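Local structure of Tp0751 (Treponema pallidum, 5JK2) at residues 34-37 against 38-41; 48-51 against 52-56. The protein probably acts as an adhesin, using a non-canonical lipocalin fold to mediate attachment to host extracellular matrix components and interactions with host cells. The protein carries 1 engineered substitution. All coordinates share one frame; numbering follows the deposited sequence.

Interaction 1: residues 34-37 against 38-41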
ATOM      1  N   LEU A  34      -2.568 -12.996  11.585  1.00 51.83           N
ATOM      2  CA  LEU A  34      -2.646 -12.904  10.132  1.00 51.89           C
ATOM      3  C   LEU A  34      -1.249 -12.760   9.536  1.00 47.26           C
ATOM      4  O   LEU A  34      -0.938 -13.346   8.498  1.00 48.43           O
ATOM      5  CB  LEU A  34      -3.525 -11.715   9.734  1.00 57.24           C
ATOM      6  CG  LEU A  34      -4.136 -11.659   8.335  1.00 65.60           C
ATOM      7  CD1 LEU A  34      -5.092 -12.824   8.122  1.00 66.22           C
ATOM      8  CD2 LEU A  34      -4.848 -10.327   8.150  1.00 57.57           C
ATOM      9  N   TRP A  35      -0.417 -11.973  10.209  1.00 46.17           N
ATOM     10  CA  TRP A  35       0.964 -11.752   9.794  1.00 43.04           C
ATOM     11  C   TRP A  35       1.755 -13.052   9.789  1.00 44.61           C
ATOM     12  O   TRP A  35       2.479 -13.346   8.838  1.00 44.93           O
ATOM     13  CB  TRP A  35       1.633 -10.730  10.717  1.00 44.46           C
ATOM     14  CG  TRP A  35       3.129 -10.697  10.622  1.00 43.50           C
ATOM     15  CD1 TRP A  35       4.020 -11.123  11.563  1.00 39.36           C
ATOM     16  CD2 TRP A  35       3.910 -10.208   9.524  1.00 43.69           C
ATOM     17  NE1 TRP A  35       5.305 -10.930  11.120  1.00 39.73           N
ATOM     18  CE2 TRP A  35       5.265 -10.371   9.871  1.00 41.27           C
ATOM     19  CE3 TRP A  35       3.594  -9.651   8.282  1.00 41.46           C
ATOM     20  CZ2 TRP A  35       6.303  -9.995   9.021  1.00 49.83           C
ATOM     21  CZ3 TRP A  35       4.626  -9.279   7.440  1.00 38.82           C
ATOM     22  CH2 TRP A  35       5.963  -9.453   7.813  1.00 47.27           C
ATOM     23  N   ASN A  36       1.606 -13.829  10.856  1.00 45.98           N
ATOM     24  CA  ASN A  36       2.311 -15.096  10.990  1.00 43.41           C
ATOM     25  C   ASN A  36       1.973 -16.056   9.856  1.00 48.86           C
ATOM     26  O   ASN A  36       2.828 -16.819   9.405  1.00 53.99           O
ATOM     27  CB  ASN A  36       1.979 -15.744  12.334  1.00 45.35           C
ATOM     28  CG  ASN A  36       2.870 -16.932  12.643  1.00 55.20           C
ATOM     29  OD1 ASN A  36       3.892 -16.797  13.318  1.00 54.32           O
ATOM     30  ND2 ASN A  36       2.487 -18.105  12.151  1.00 59.73           N
ATOM     31  N   ARG A  37       0.728 -16.012   9.392  1.00 55.33           N
ATOM     32  CA  ARG A  37       0.291 -16.882   8.305  1.00 59.40           C
ATOM     33  C   ARG A  37       0.919 -16.467   6.976  1.00 56.98           C
ATOM     34  O   ARG A  37       0.886 -17.219   6.002  1.00 57.04           O
ATOM     35  CB  ARG A  37      -1.238 -16.875   8.189  1.00 54.68           C
ATOM     36  CG  ARG A  37      -1.949 -17.349   9.450  1.00 66.37           C
ATOM     37  CD  ARG A  37      -3.248 -18.090   9.148  1.00 71.92           C
ATOM     38  NE  ARG A  37      -4.313 -17.204   8.684  1.00 67.87           N
ATOM     39  CZ  ARG A  37      -5.048 -16.433   9.481  1.00 63.70           C
ATOM     40  NH1 ARG A  37      -4.829 -16.417  10.789  1.00 62.16           N
ATOM     41  NH2 ARG A  37      -5.998 -15.667   8.967  1.00 73.31           N
ATOM     42  N   ALA A  38       1.497 -15.270   6.947  1.00 58.54           N
ATOM     43  CA  ALA A  38       2.102 -14.732   5.735  1.00 56.72           C
ATOM     44  C   ALA A  38       3.626 -14.779   5.801  1.00 62.14           C
ATOM     45  O   ALA A  38       4.294 -14.799   4.767  1.00 62.65           O
ATOM     46  CB  ALA A  38       1.630 -13.308   5.505  1.00 56.03           C
ATOM     47  N   THR A  39       4.169 -14.793   7.016  1.00 60.03           N
ATOM     48  CA  THR A  39       5.616 -14.847   7.212  1.00 60.44           C
ATOM     49  C   THR A  39       6.235 -16.036   6.494  1.00 68.57           C
ATOM     50  O   THR A  39       6.925 -15.872   5.488  1.00 73.04           O
ATOM     51  CB  THR A  39       5.984 -14.935   8.703  1.00 56.61           C
ATOM     52  OG1 THR A  39       5.193 -15.948   9.338  1.00 57.06           O
ATOM     53  CG2 THR A  39       5.752 -13.603   9.393  1.00 55.16           C
ATOM     54  N   HIS A  40       5.984 -17.232   7.018  1.00 65.20           N
ATOM     55  CA  HIS A  40       6.486 -18.459   6.411  1.00 70.00           C
ATOM     56  C   HIS A  40       5.349 -19.220   5.743  1.00 68.88           C
ATOM     57  O   HIS A  40       5.570 -19.985   4.804  1.00 70.90           O
ATOM     58  CB  HIS A  40       7.170 -19.342   7.459  1.00 74.02           C
ATOM     59  CG  HIS A  40       6.250 -19.826   8.537  1.00 79.94           C
ATOM     60  ND1 HIS A  40       5.190 -20.671   8.289  1.00 76.48           N
ATOM     61  CD2 HIS A  40       6.233 -19.585   9.870  1.00 81.67           C
ATOM     62  CE1 HIS A  40       4.557 -20.926   9.420  1.00 78.37           C
ATOM     63  NE2 HIS A  40       5.171 -20.280  10.395  1.00 79.66           N
ATOM     64  N   GLY A  41       4.132 -19.004   6.237  1.00 63.74           N
ATOM     65  CA  GLY A  41       2.966 -19.705   5.733  1.00 67.39           C
ATOM     66  C   GLY A  41       2.742 -19.469   4.255  1.00 67.21           C
ATOM     67  O   GLY A  41       2.319 -20.374   3.534  1.00 71.74           O
TER
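Trp35 and Thr39 meet one turn apart in the last turn of helix 26-39. Their contact is apolar and lies over a ring face. Thr39 CG2 sits above the five-membered ring of Trp35, 3.5 Å from its centroid, in a CH-pi contact. It is shifted toward the rim of the indole, and Trp35 NE1 lies 3.2 Å from Thr39 CG2. The indole can receive the methyl because Trp35 CG is anti to the backbone N (chi1 164°).

The backbone bonds come next. Trp35 O accepts from two amides. Thr39 N, at 2.9 Å from Trp35 O, gives the regular helical bond. Ala38 N, also 2.9 Å from Trp35 O, comes from above the carbonyl plane and makes a tighter turn. Thr39 N has in addition a weak bond to Asn36 O.

The side-chain bond is short. Thr39 OG1 donates to Asn36 O at 2.5 Å, from a position tilted 31° off the carbonyl plane. Thr39 OG1 stands between its own N and carbonyl carbon (chi1 48°), which turns the hydroxyl back along the helix and the methyl toward the indole. Asn36 O also lies over the centre of one face of the His40 ring, but not closely. The chain bends on through Gly41, whose CA makes a CH...O contact of 3.3 Å with Arg37 O. Arg37 itself is anchored beyond this turn, through NE, to Gln43 OE1.

The amide of His40 has drifted to 4.0 Å from Asn36 O as the helix frays. The threonine hydroxyl supplies a donor to that carbonyl instead. One small side chain thus serves a polar group with one branch and an aromatic face with the other.

Interaction 2: residues 48-51 against 52-56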
ATOM      1  N   HIS A  48      -4.311  -8.604   2.966  1.00 40.12           N
ATOM      2  CA  HIS A  48      -5.339  -8.387   3.972  1.00 53.01           C
ATOM      3  C   HIS A  48      -4.816  -7.498   5.098  1.00 50.58           C
ATOM      4  O   HIS A  48      -5.590  -6.833   5.791  1.00 48.14           O
ATOM      5  CB  HIS A  48      -5.826  -9.728   4.521  1.00 57.77           C
ATOM      6  CG  HIS A  48      -7.213  -9.687   5.083  1.00 67.61           C
ATOM      7  ND1 HIS A  48      -7.928 -10.824   5.391  1.00 66.73           N
ATOM      8  CD2 HIS A  48      -8.023  -8.641   5.387  1.00 68.20           C
ATOM      9  CE1 HIS A  48      -9.114 -10.483   5.863  1.00 67.13           C
ATOM     10  NE2 HIS A  48      -9.197  -9.167   5.872  1.00 70.72           N
ATOM     11  N   LEU A  49      -3.497  -7.475   5.263  1.00 41.68           N
ATOM     12  CA  LEU A  49      -2.867  -6.618   6.259  1.00 38.75           C
ATOM     13  C   LEU A  49      -2.797  -5.169   5.791  1.00 34.21           C
ATOM     14  O   LEU A  49      -2.664  -4.258   6.605  1.00 35.26           O
ATOM     15  CB  LEU A  49      -1.457  -7.120   6.588  1.00 47.74           C
ATOM     16  CG  LEU A  49      -1.338  -8.367   7.468  1.00 45.52           C
ATOM     17  CD1 LEU A  49       0.114  -8.800   7.569  1.00 39.14           C
ATOM     18  CD2 LEU A  49      -1.919  -8.116   8.855  1.00 52.61           C
ATOM     19  N   LEU A  50      -2.878  -4.954   4.481  1.00 34.47           N
ATOM     20  CA  LEU A  50      -2.764  -3.606   3.930  1.00 37.37           C
ATOM     21  C   LEU A  50      -4.059  -2.819   4.061  1.00 31.45           C
ATOM     22  O   LEU A  50      -4.035  -1.592   4.165  1.00 25.46           O
ATOM     23  CB  LEU A  50      -2.350  -3.660   2.459  1.00 32.32           C
ATOM     24  CG  LEU A  50      -0.914  -4.116   2.201  1.00 31.97           C
ATOM     25  CD1 LEU A  50      -0.683  -4.312   0.721  1.00 27.50           C
ATOM     26  CD2 LEU A  50       0.073  -3.109   2.767  1.00 29.09           C
ATOM     27  N   ALA A  51      -5.183  -3.529   4.043  1.00 34.48           N
ATOM     28  CA  ALA A  51      -6.497  -2.902   4.133  1.00 33.82           C
ATOM     29  C   ALA A  51      -6.579  -1.952   5.324  1.00 34.90           C
ATOM     30  O   ALA A  51      -6.631  -2.387   6.474  1.00 38.58           O
ATOM     31  CB  ALA A  51      -7.575  -3.962   4.230  1.00 37.80           C
ATOM     32  N   GLY A  52      -6.577  -0.652   5.035  1.00 26.39           N
ATOM     33  CA  GLY A  52      -6.687   0.365   6.063  1.00 21.64           C
ATOM     34  C   GLY A  52      -5.856   1.595   5.763  1.00 17.85           C
ATOM     35  O   GLY A  52      -5.317   1.740   4.671  1.00 19.11           O
ATOM     36  N   LEU A  53      -5.753   2.479   6.749  1.00 21.22           N
ATOM     37  CA  LEU A  53      -5.041   3.740   6.603  1.00 21.88           C
ATOM     38  C   LEU A  53      -3.574   3.602   6.975  1.00 26.02           C
ATOM     39  O   LEU A  53      -3.243   2.969   7.975  1.00 24.74           O
ATOM     40  CB  LEU A  53      -5.691   4.812   7.476  1.00 19.81           C
ATOM     41  CG  LEU A  53      -5.024   6.187   7.489  1.00 20.40           C
ATOM     42  CD1 LEU A  53      -5.072   6.812   6.112  1.00 19.69           C
ATOM     43  CD2 LEU A  53      -5.700   7.078   8.518  1.00 30.06           C
ATOM     44  N   TRP A  54      -2.706   4.218   6.178  1.00 26.11           N
ATOM     45  CA  TRP A  54      -1.270   4.202   6.429  1.00 25.62           C
ATOM     46  C   TRP A  54      -0.700   5.614   6.347  1.00 30.18           C
ATOM     47  O   TRP A  54      -0.983   6.350   5.403  1.00 28.82           O
ATOM     48  CB  TRP A  54      -0.565   3.286   5.433  1.00 21.37           C
ATOM     49  CG  TRP A  54      -0.944   1.846   5.582  1.00 19.53           C
ATOM     50  CD1 TRP A  54      -2.065   1.240   5.100  1.00 20.60           C
ATOM     51  CD2 TRP A  54      -0.197   0.830   6.260  1.00 27.18           C
ATOM     52  NE1 TRP A  54      -2.065  -0.092   5.436  1.00 22.63           N
ATOM     53  CE2 TRP A  54      -0.929  -0.369   6.148  1.00 25.67           C
ATOM     54  CE3 TRP A  54       1.019   0.815   6.950  1.00 28.30           C
ATOM     55  CZ2 TRP A  54      -0.484  -1.568   6.701  1.00 26.00           C
ATOM     56  CZ3 TRP A  54       1.458  -0.376   7.498  1.00 23.86           C
ATOM     57  CH2 TRP A  54       0.710  -1.551   7.369  1.00 22.42           C
ATOM     58  N   ILE A  55       0.097   5.983   7.348  1.00 33.96           N
ATOM     59  CA  ILE A  55       0.683   7.318   7.427  1.00 31.35           C
ATOM     60  C   ILE A  55       2.198   7.239   7.288  1.00 25.72           C
ATOM     61  O   ILE A  55       2.841   6.398   7.913  1.00 24.75           O
ATOM     62  CB  ILE A  55       0.330   8.017   8.753  1.00 30.88           C
ATOM     63  CG1 ILE A  55      -1.186   8.110   8.923  1.00 33.18           C
ATOM     64  CG2 ILE A  55       0.927   9.414   8.797  1.00 31.59           C
ATOM     65  CD1 ILE A  55      -1.810   6.894   9.531  1.00 24.49           C
ATOM     66  N   GLN A  56       2.767   8.131   6.484  1.00 30.67           N
ATOM     67  CA  GLN A  56       4.193   8.084   6.187  1.00 26.14           C
ATOM     68  C   GLN A  56       5.038   8.545   7.373  1.00 29.56           C
ATOM     69  O   GLN A  56       4.625   9.412   8.140  1.00 28.94           O
ATOM     70  CB  GLN A  56       4.518   8.944   4.965  1.00 24.09           C
ATOM     71  CG  GLN A  56       5.960   8.824   4.518  1.00 23.53           C
ATOM     72  CD  GLN A  56       6.231   9.524   3.208  1.00 27.64           C
ATOM     73  OE1 GLN A  56       7.014  10.470   3.143  1.00 28.32           O
ATOM     74  NE2 GLN A  56       5.578   9.060   2.148  1.00 40.09           N
TER
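Trp54 reaches back from strand 52-56 to the loop before it and bonds to Leu50. Trp54 NE1 donates to Leu50 O at 2.8 Å, and the N-H...O angle of 158° makes this a fairly straight bond. The oxygen lies almost in the indole plane. The donor is tilted a little from the carbonyl plane. Trp54 CG is anti to its carbonyl carbon (chi1 -65°), which carries the indole toward the loop. The bond satisfies the one polar atom of a buried ring and fixes how the indole is turned.

A second carbonyl meets the same ring edge. Leu49 O lies 3.5 Å from Trp54 CZ2, near the ring plane, and also accepts a hydrogen bond from Arg31 NH1. Apolar packing between the two segments is slight: Leu50 CD2 lies 4.3 Å from Trp54 CZ2.

Gly52 makes the turn between loop and strand. Its phi of 144° belongs to a backbone region that glycine alone enters easily. This bend brings the indole back beside the carbonyls of Leu49 and Leu50. Gly52, Leu53 and Trp54 match the Gly-X-Trp signature of the first lipocalin strand. Ala51 O accepts from Arg153 NH1. A link from an arginine at the last strand to the chain before the first strand is consistent with the conserved tryptophan-arginine corner of lipocalins.

Around this contact, the Trp54 ring meets Phe72 of strand 69-73 with the planes about perpendicular. Leu50 packs on Val120 and Phe122 of strand 115-122, and Leu49 on helix 26-39. Strand 52-56 itself is bonded through its backbone to strand 69-73 on one edge and to the chain at 152-154 on the other, where the barrel closes.

Overall arrangement
From the N terminus, helix 26-39 comes first, and interaction 1 lies at its C-terminal end, on the surface. The chain then loops to residues 48-51 and enters strand 52-56 at interaction 2, buried near the middle of the molecule. The two contacts are in series, neither nested nor crossed, and each is a local turn of the chain. The centres of interaction 1 and interaction 2 lie about 17 Å apart, yet they touch through side chains. Trp35 CE3 packs on Leu49 CD1 at 3.7 Å, and Leu34 CD2 lies 3.8 Å from His48 CB. The helix end is thereby joined to the loop that starts the eight-stranded antiparallel barrel.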